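Local coordinates for molybdenum ABC transporter, periplasmic molybdenum-binding protein (Vibrio cholerae, PDB 4RXL) that probably binds molybdate and tungstate in the periplasm and delivers them to a molybdate ABC transporter, and is captured here holding tungstate, at residues Val78-Ala83 with Pro194-Leu199; Ser114-Ala119 with Pro141-Arg146. One frame throughout, in Å; residues are numbered along the deposited sequence.

Interaction 1: residues Val78-Ala83 with Pro194-Leu199; sequences VVTLAA and PIRYPL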
ATOM      1  N   VAL A  78      14.604 -10.796   4.641  1.00 22.88           N
ATOM      2  CA  VAL A  78      13.356 -10.073   4.645  1.00 23.05           C
ATOM      3  C   VAL A  78      13.123  -9.582   6.055  1.00 24.71           C
ATOM      4  O   VAL A  78      13.238 -10.349   7.001  1.00 26.66           O
ATOM      5  CB  VAL A  78      12.177 -10.966   4.215  1.00 22.41           C
ATOM      6  CG1 VAL A  78      10.889 -10.167   4.137  1.00 26.53           C
ATOM      7  CG2 VAL A  78      12.489 -11.660   2.902  1.00 28.76           C
ATOM      8  N   VAL A  79      12.829  -8.298   6.208  1.00 21.87           N
ATOM      9  CA  VAL A  79      12.565  -7.731   7.547  1.00 24.83           C
ATOM     10  C   VAL A  79      11.330  -6.860   7.437  1.00 22.88           C
ATOM     11  O   VAL A  79      11.048  -6.336   6.383  1.00 21.50           O
ATOM     12  CB  VAL A  79      13.756  -6.917   8.099  1.00 29.19           C
ATOM     13  CG1 VAL A  79      15.023  -7.760   8.089  1.00 43.30           C
ATOM     14  CG2 VAL A  79      13.966  -5.630   7.312  1.00 30.32           C
ATOM     15  N   THR A  80      10.546  -6.710   8.492  1.00 25.68           N
ATOM     16  CA  THR A  80       9.351  -5.868   8.397  1.00 22.70           C
ATOM     17  C   THR A  80       9.733  -4.422   8.691  1.00 22.97           C
ATOM     18  O   THR A  80      10.427  -4.109   9.662  1.00 25.92           O
ATOM     19  CB  THR A  80       8.240  -6.320   9.352  1.00 30.43           C
ATOM     20  OG1 THR A  80       8.053  -7.727   9.208  1.00 32.80           O
ATOM     21  CG2 THR A  80       6.948  -5.620   9.034  1.00 30.15           C
ATOM     22  N   LEU A  81       9.279  -3.547   7.821  1.00 18.15           N
ATOM     23  CA  LEU A  81       9.648  -2.150   7.842  1.00 20.23           C
ATOM     24  C   LEU A  81       8.615  -1.236   8.551  1.00 22.25           C
ATOM     25  O   LEU A  81       8.968  -0.258   9.208  1.00 25.18           O
ATOM     26  CB  LEU A  81       9.812  -1.715   6.397  1.00 23.56           C
ATOM     27  CG  LEU A  81      10.398  -0.348   6.135  1.00 27.23           C
ATOM     28  CD1 LEU A  81      11.758  -0.238   6.792  1.00 32.74           C
ATOM     29  CD2 LEU A  81      10.493  -0.175   4.643  1.00 24.61           C
ATOM     30  N   ALA A  82       7.334  -1.526   8.376  1.00 18.95           N
ATOM     31  CA  ALA A  82       6.292  -0.584   8.751  1.00 17.20           C
ATOM     32  C   ALA A  82       4.936  -1.279   8.747  1.00 18.47           C
ATOM     33  O   ALA A  82       4.787  -2.371   8.200  1.00 17.63           O
ATOM     34  CB  ALA A  82       6.280   0.554   7.739  1.00 21.02           C
ATOM     35  N   ALA A  83       3.942  -0.605   9.317  1.00 19.42           N
ATOM     36  CA  ALA A  83       2.564  -1.067   9.265  1.00 18.89           C
ATOM     37  C   ALA A  83       1.653   0.057   8.818  1.00 18.07           C
ATOM     38  O   ALA A  83       2.067   1.212   8.692  1.00 17.85           O
ATOM     39  CB  ALA A  83       2.133  -1.592  10.624  1.00 17.68           C
ATOM     40  N   PRO A 194      -3.543  -7.866   9.446  1.00 20.69           N
ATOM     41  CA  PRO A 194      -2.695  -6.717   9.760  1.00 20.12           C
ATOM     42  C   PRO A 194      -1.820  -6.311   8.572  1.00 18.62           C
ATOM     43  O   PRO A 194      -1.161  -7.147   7.960  1.00 19.85           O
ATOM     44  CB  PRO A 194      -1.855  -7.206  10.938  1.00 22.22           C
ATOM     45  CG  PRO A 194      -2.645  -8.307  11.561  1.00 24.98           C
ATOM     46  CD  PRO A 194      -3.425  -8.942  10.449  1.00 21.78           C
ATOM     47  N   ILE A 195      -1.837  -5.026   8.234  1.00 17.88           N
ATOM     48  CA  ILE A 195      -1.072  -4.502   7.109  1.00 13.78           C
ATOM     49  C   ILE A 195       0.373  -4.263   7.509  1.00 17.50           C
ATOM     50  O   ILE A 195       0.648  -3.513   8.433  1.00 17.78           O
ATOM     51  CB  ILE A 195      -1.673  -3.201   6.612  1.00 16.10           C
ATOM     52  CG1 ILE A 195      -3.120  -3.445   6.214  1.00 16.40           C
ATOM     53  CG2 ILE A 195      -0.852  -2.635   5.457  1.00 16.78           C
ATOM     54  CD1 ILE A 195      -3.959  -2.182   6.190  1.00 17.44           C
ATOM     55  N   ARG A 196       1.282  -4.985   6.850  1.00 17.01           N
ATOM     56  CA  ARG A 196       2.686  -4.982   7.193  1.00 17.09           C
ATOM     57  C   ARG A 196       3.473  -4.940   5.895  1.00 16.73           C
ATOM     58  O   ARG A 196       3.085  -5.575   4.907  1.00 19.21           O
ATOM     59  CB  ARG A 196       3.066  -6.237   7.955  1.00 20.37           C
ATOM     60  CG  ARG A 196       2.311  -6.432   9.255  1.00 19.95           C
ATOM     61  CD  ARG A 196       2.785  -5.491  10.348  1.00 39.07           C
ATOM     62  NE  ARG A 196       2.062  -5.715  11.609  1.00 48.29           N
ATOM     63  CZ  ARG A 196       0.888  -5.162  11.945  1.00 37.80           C
ATOM     64  NH1 ARG A 196       0.354  -5.475  13.118  1.00 54.17           N
ATOM     65  NH2 ARG A 196       0.228  -4.302  11.134  1.00 26.61           N
ATOM     66  N   TYR A 197       4.548  -4.142   5.889  1.00 15.25           N
ATOM     67  CA  TYR A 197       5.422  -3.942   4.744  1.00 16.33           C
ATOM     68  C   TYR A 197       6.774  -4.598   4.926  1.00 15.29           C
ATOM     69  O   TYR A 197       7.621  -4.062   5.618  1.00 19.36           O
ATOM     70  CB  TYR A 197       5.696  -2.438   4.540  1.00 15.31           C
ATOM     71  CG  TYR A 197       4.513  -1.642   4.093  1.00 14.19           C
ATOM     72  CD1 TYR A 197       3.548  -1.286   4.978  1.00 18.28           C
ATOM     73  CD2 TYR A 197       4.372  -1.199   2.753  1.00 15.49           C
ATOM     74  CE1 TYR A 197       2.431  -0.561   4.571  1.00 16.73           C
ATOM     75  CE2 TYR A 197       3.290  -0.452   2.354  1.00 13.15           C
ATOM     76  CZ  TYR A 197       2.323  -0.112   3.274  1.00 15.33           C
ATOM     77  OH  TYR A 197       1.208   0.616   2.895  1.00 18.14           O
ATOM     78  N   PRO A 198       6.983  -5.756   4.329  1.00 16.12           N
ATOM     79  CA  PRO A 198       8.331  -6.304   4.353  1.00 17.10           C
ATOM     80  C   PRO A 198       9.282  -5.609   3.387  1.00 18.17           C
ATOM     81  O   PRO A 198       8.893  -5.150   2.324  1.00 18.86           O
ATOM     82  CB  PRO A 198       8.136  -7.753   3.915  1.00 19.98           C
ATOM     83  CG  PRO A 198       6.891  -7.745   3.122  1.00 24.78           C
ATOM     84  CD  PRO A 198       6.016  -6.645   3.671  1.00 15.47           C
ATOM     85  N   LEU A 199      10.555  -5.615   3.753  1.00 17.95           N
ATOM     86  CA  LEU A 199      11.636  -5.146   2.924  1.00 20.92           C
ATOM     87  C   LEU A 199      12.480  -6.366   2.626  1.00 18.62           C
ATOM     88  O   LEU A 199      13.014  -7.001   3.557  1.00 20.87           O
ATOM     89  CB  LEU A 199      12.436  -4.098   3.675  1.00 20.00           C
ATOM     90  CG  LEU A 199      13.831  -3.727   3.179  1.00 21.38           C
ATOM     91  CD1 LEU A 199      13.754  -3.025   1.829  1.00 23.11           C
ATOM     92  CD2 LEU A 199      14.524  -2.869   4.219  1.00 20.70           C
TER
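Tyr-197 turns the edge of its ring to the carbonyl of Ala-82: that O lies in the ring plane, 3.6 Å from Tyr-197 CD1, an approach a carbonyl can make to the electropositive rim of an aromatic ring. Ala-82, with only a methyl group, lets the ring come close to its carbonyl, and Tyr-197 N donates a 2.9 Å bond to the same O. On this face, Val-79 and Leu-199 lie side by side and point the same way, Val-79 CG2 4.2 Å from Leu-199 CD2; helix 206-215 covers Leu-199.

Thr-80, Pro-198, Ala-83 and Arg-196 occupy the other face. Thr-80 and Arg-196 cross obliquely, Thr-80 CG2 4.1 Å from Arg-196 CB. Arg-196 bends at chi2 (-74°), which folds its guanidinium back so that NH2 donates to the O of the preceding residue, Ile-195, at 2.8 Å. The acceptor lies in the guanidinium plane, but NH2 stands above the carbonyl plane. Ala-83 CB comes within 3.4 Å of NH2, and Pro-194 CB lies over one face of the guanidinium, offset toward its rim. Pro-198 forms a non-hydrogen-bonded pair with Thr-80, a place where its missing N-H costs this strand pair nothing.

Val-79 and Leu-199 exchange two backbone bonds. Leu-81 N then reaches Tyr-197 O at 2.8 Å, while Tyr-197 N goes to Ala-82 O: two residues face one. Leu-81 has helical psi (-38°), and the buried Ala-82 N has no partner. This is a beta bulge in an antiparallel pair. Tyr-197 OH bonds to Ser-13 OG and Asn-84 ND2 and so belongs to the second shell of the tungstate pocket.

Interaction 2: residues Ser114-Ala119 with Pro141-Arg146; sequences SRLAVA and PELESR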
ATOM      1  N   SER A 114     -22.414   5.319  -9.028  1.00 41.80           N
ATOM      2  CA  SER A 114     -20.968   5.186  -9.197  1.00 35.44           C
ATOM      3  C   SER A 114     -20.394   3.870  -8.646  1.00 42.57           C
ATOM      4  O   SER A 114     -21.085   3.038  -8.107  1.00 40.98           O
ATOM      5  CB  SER A 114     -20.236   6.371  -8.590  1.00 42.35           C
ATOM      6  OG  SER A 114     -20.596   7.609  -9.185  1.00 43.78           O
ATOM      7  N   ARG A 115     -19.103   3.693  -8.837  1.00 33.97           N
ATOM      8  CA  ARG A 115     -18.383   2.511  -8.364  1.00 29.31           C
ATOM      9  C   ARG A 115     -17.415   2.789  -7.204  1.00 28.58           C
ATOM     10  O   ARG A 115     -16.889   3.886  -7.071  1.00 29.89           O
ATOM     11  CB  ARG A 115     -17.624   1.906  -9.539  1.00 33.31           C
ATOM     12  CG  ARG A 115     -18.513   1.303 -10.601  1.00 38.39           C
ATOM     13  CD  ARG A 115     -17.706   0.645 -11.701  1.00 35.89           C
ATOM     14  NE  ARG A 115     -18.592  -0.145 -12.559  1.00 38.29           N
ATOM     15  CZ  ARG A 115     -18.848  -1.453 -12.430  1.00 55.51           C
ATOM     16  NH1 ARG A 115     -18.271  -2.196 -11.481  1.00 49.24           N
ATOM     17  NH2 ARG A 115     -19.689  -2.031 -13.284  1.00 72.81           N
ATOM     18  N   LEU A 116     -17.197   1.783  -6.364  1.00 26.03           N
ATOM     19  CA  LEU A 116     -16.249   1.873  -5.256  1.00 25.09           C
ATOM     20  C   LEU A 116     -14.825   1.685  -5.773  1.00 22.55           C
ATOM     21  O   LEU A 116     -14.508   0.642  -6.366  1.00 24.48           O
ATOM     22  CB  LEU A 116     -16.554   0.786  -4.216  1.00 28.40           C
ATOM     23  CG  LEU A 116     -15.706   0.670  -2.956  1.00 23.32           C
ATOM     24  CD1 LEU A 116     -15.785   1.896  -2.063  1.00 26.17           C
ATOM     25  CD2 LEU A 116     -16.153  -0.575  -2.188  1.00 27.76           C
ATOM     26  N   ALA A 117     -13.970   2.677  -5.545  1.00 21.79           N
ATOM     27  CA  ALA A 117     -12.582   2.602  -6.003  1.00 21.56           C
ATOM     28  C   ALA A 117     -11.772   1.708  -5.088  1.00 19.97           C
ATOM     29  O   ALA A 117     -11.674   1.952  -3.877  1.00 20.71           O
ATOM     30  CB  ALA A 117     -11.957   3.983  -6.076  1.00 20.16           C
ATOM     31  N   VAL A 118     -11.182   0.670  -5.661  1.00 22.31           N
ATOM     32  CA  VAL A 118     -10.296  -0.226  -4.925  1.00 17.49           C
ATOM     33  C   VAL A 118      -9.188  -0.705  -5.844  1.00 19.08           C
ATOM     34  O   VAL A 118      -9.356  -0.665  -7.074  1.00 19.87           O
ATOM     35  CB  VAL A 118     -11.023  -1.478  -4.392  1.00 21.27           C
ATOM     36  CG1 VAL A 118     -12.130  -1.096  -3.417  1.00 26.89           C
ATOM     37  CG2 VAL A 118     -11.564  -2.338  -5.537  1.00 23.32           C
ATOM     38  N   ALA A 119      -8.062  -1.131  -5.260  1.00 18.00           N
ATOM     39  CA  ALA A 119      -7.033  -1.808  -6.062  1.00 20.06           C
ATOM     40  C   ALA A 119      -7.504  -3.236  -6.371  1.00 20.33           C
ATOM     41  O   ALA A 119      -8.410  -3.748  -5.711  1.00 19.77           O
ATOM     42  CB  ALA A 119      -5.683  -1.808  -5.392  1.00 18.84           C
ATOM     43  N   PRO A 141     -20.846  -9.774  -1.203  1.00 44.12           N
ATOM     44  CA  PRO A 141     -21.662 -10.215  -2.349  1.00 45.09           C
ATOM     45  C   PRO A 141     -22.435  -9.096  -3.065  1.00 42.37           C
ATOM     46  O   PRO A 141     -22.581  -9.146  -4.281  1.00 51.52           O
ATOM     47  CB  PRO A 141     -22.616 -11.229  -1.721  1.00 47.15           C
ATOM     48  CG  PRO A 141     -21.860 -11.767  -0.553  1.00 54.80           C
ATOM     49  CD  PRO A 141     -21.125 -10.584  -0.004  1.00 45.89           C
ATOM     50  N   GLU A 142     -22.907  -8.100  -2.319  1.00 46.68           N
ATOM     51  CA  GLU A 142     -23.543  -6.904  -2.897  1.00 37.15           C
ATOM     52  C   GLU A 142     -22.586  -5.950  -3.640  1.00 46.12           C
ATOM     53  O   GLU A 142     -22.938  -5.404  -4.675  1.00 52.75           O
ATOM     54  CB  GLU A 142     -24.266  -6.109  -1.805  1.00 43.04           C
ATOM     55  CG  GLU A 142     -25.583  -6.729  -1.337  1.00 52.27           C
ATOM     56  CD  GLU A 142     -25.490  -7.448  -0.000  1.00 68.36           C
ATOM     57  OE1 GLU A 142     -24.371  -7.706   0.479  1.00 50.25           O
ATOM     58  OE2 GLU A 142     -26.554  -7.753   0.577  1.00 67.71           O
ATOM     59  N   LEU A 143     -21.392  -5.740  -3.094  1.00 38.07           N
ATOM     60  CA  LEU A 143     -20.432  -4.776  -3.641  1.00 34.00           C
ATOM     61  C   LEU A 143     -19.493  -5.363  -4.682  1.00 31.58           C
ATOM     62  O   LEU A 143     -18.874  -4.614  -5.429  1.00 34.93           O
ATOM     63  CB  LEU A 143     -19.570  -4.203  -2.510  1.00 28.51           C
ATOM     64  CG  LEU A 143     -20.298  -3.299  -1.524  1.00 44.11           C
ATOM     65  CD1 LEU A 143     -19.338  -2.894  -0.421  1.00 45.24           C
ATOM     66  CD2 LEU A 143     -20.874  -2.074  -2.212  1.00 58.53           C
ATOM     67  N   GLU A 144     -19.345  -6.686  -4.670  1.00 35.00           N
ATOM     68  CA  GLU A 144     -18.629  -7.456  -5.687  1.00 31.84           C
ATOM     69  C   GLU A 144     -18.770  -6.850  -7.100  1.00 32.44           C
ATOM     70  O   GLU A 144     -17.790  -6.684  -7.825  1.00 32.99           O
ATOM     71  CB  GLU A 144     -19.225  -8.875  -5.681  1.00 58.68           C
ATOM     72  CG  GLU A 144     -18.855  -9.797  -6.834  1.00 69.44           C
ATOM     73  CD  GLU A 144     -17.561 -10.540  -6.591  1.00 59.68           C
ATOM     74  OE1 GLU A 144     -17.629 -11.724  -6.197  1.00 69.49           O
ATOM     75  OE2 GLU A 144     -16.482  -9.942  -6.786  1.00 81.83           O
ATOM     76  N   SER A 145     -20.005  -6.518  -7.474  1.00 33.46           N
ATOM     77  CA  SER A 145     -20.303  -6.079  -8.831  1.00 41.82           C
ATOM     78  C   SER A 145     -20.243  -4.561  -9.046  1.00 40.44           C
ATOM     79  O   SER A 145     -20.618  -4.085 -10.129  1.00 38.30           O
ATOM     80  CB  SER A 145     -21.698  -6.588  -9.213  1.00 41.15           C
ATOM     81  OG  SER A 145     -22.699  -6.086  -8.327  1.00 42.47           O
ATOM     82  N   ARG A 146     -19.768  -3.814  -8.040  1.00 34.70           N
ATOM     83  CA  ARG A 146     -19.843  -2.347  -8.034  1.00 34.66           C
ATOM     84  C   ARG A 146     -18.471  -1.738  -7.763  1.00 31.26           C
ATOM     85  O   ARG A 146     -18.387  -0.650  -7.209  1.00 30.42           O
ATOM     86  CB  ARG A 146     -20.815  -1.848  -6.947  1.00 34.09           C
ATOM     87  CG  ARG A 146     -22.197  -2.486  -6.943  1.00 46.61           C
ATOM     88  CD  ARG A 146     -23.191  -1.716  -7.786  1.00 53.28           C
ATOM     89  NE  ARG A 146     -24.111  -0.928  -6.957  1.00 78.71           N
ATOM     90  CZ  ARG A 146     -24.182   0.404  -6.919  1.00 80.80           C
ATOM     91  NH1 ARG A 146     -23.386   1.167  -7.668  1.00 58.62           N
ATOM     92  NH2 ARG A 146     -25.078   0.985  -6.123  1.00 64.64           N
TER
HETATM   93  O   HOH W   1     -17.206  -4.762  -9.780  1.00 34.97           O
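The guanidinium of Arg-115 lies obliquely to the carbonyl of Ser-145, with a water at its edge and in its plane. NH1 gives weak, 3.3 Å bonds to Ser-145 O and to this water, which donates in turn to Glu-144 O; NH1 has its stronger partner in Leu-147 O. Arginine suits the site because its extended chain, with chi2 at -177°, brings NH1 to the carbonyls of Ser-145 and Leu-147.

The Arg-146 guanidinium meets Ser-114 O at its edge, near its plane. NH1 is 3.0 Å from that O, but the angle is too poor for a hydrogen bond. The Arg-146 chain, bent at chi2 and chi3, lets NE bond to Gln-108 OE1.

The straight bond across the contact is made by the backbone: Leu-116 N donates to Arg-146 O at 2.8 Å, in the carbonyl plane. On the buried side of the contact, Leu-116 CD2 meets Leu-143 CD1 at 4.3 Å, two branched apolar chains that share the cover of Trp-107 and Leu-134. Arg-146 N binds Leu-143 O, closing the turn after helix 140-143. The arrangement belongs to a beta-alpha-beta crossover: helices 125-137 and 140-143 link parallel strands 116-119 and 147-150, and this contact starts their pairing.

In the fold
The two contacts stand on opposite sides of the chain's centre, 27 Å apart between centres and about 11 Å between nearest atoms. Segment 78-83, on strand 78-91, comes first along the chain; both halves of interaction 2 follow, and 194-199 returns last. Interaction 1 belongs to the mixed sheet with strands 6-11, 33-38 and 55-57, interaction 2 to the small parallel sheet 116-119 with 147-150. This matches the two-lobed periplasmic binding protein fold, in which the chain leaves one lobe, builds the other and comes back. Tungstate sits between: Ser-13 and Ser-40 approach it from the first lobe, Ala-126 and Val-153 from the second.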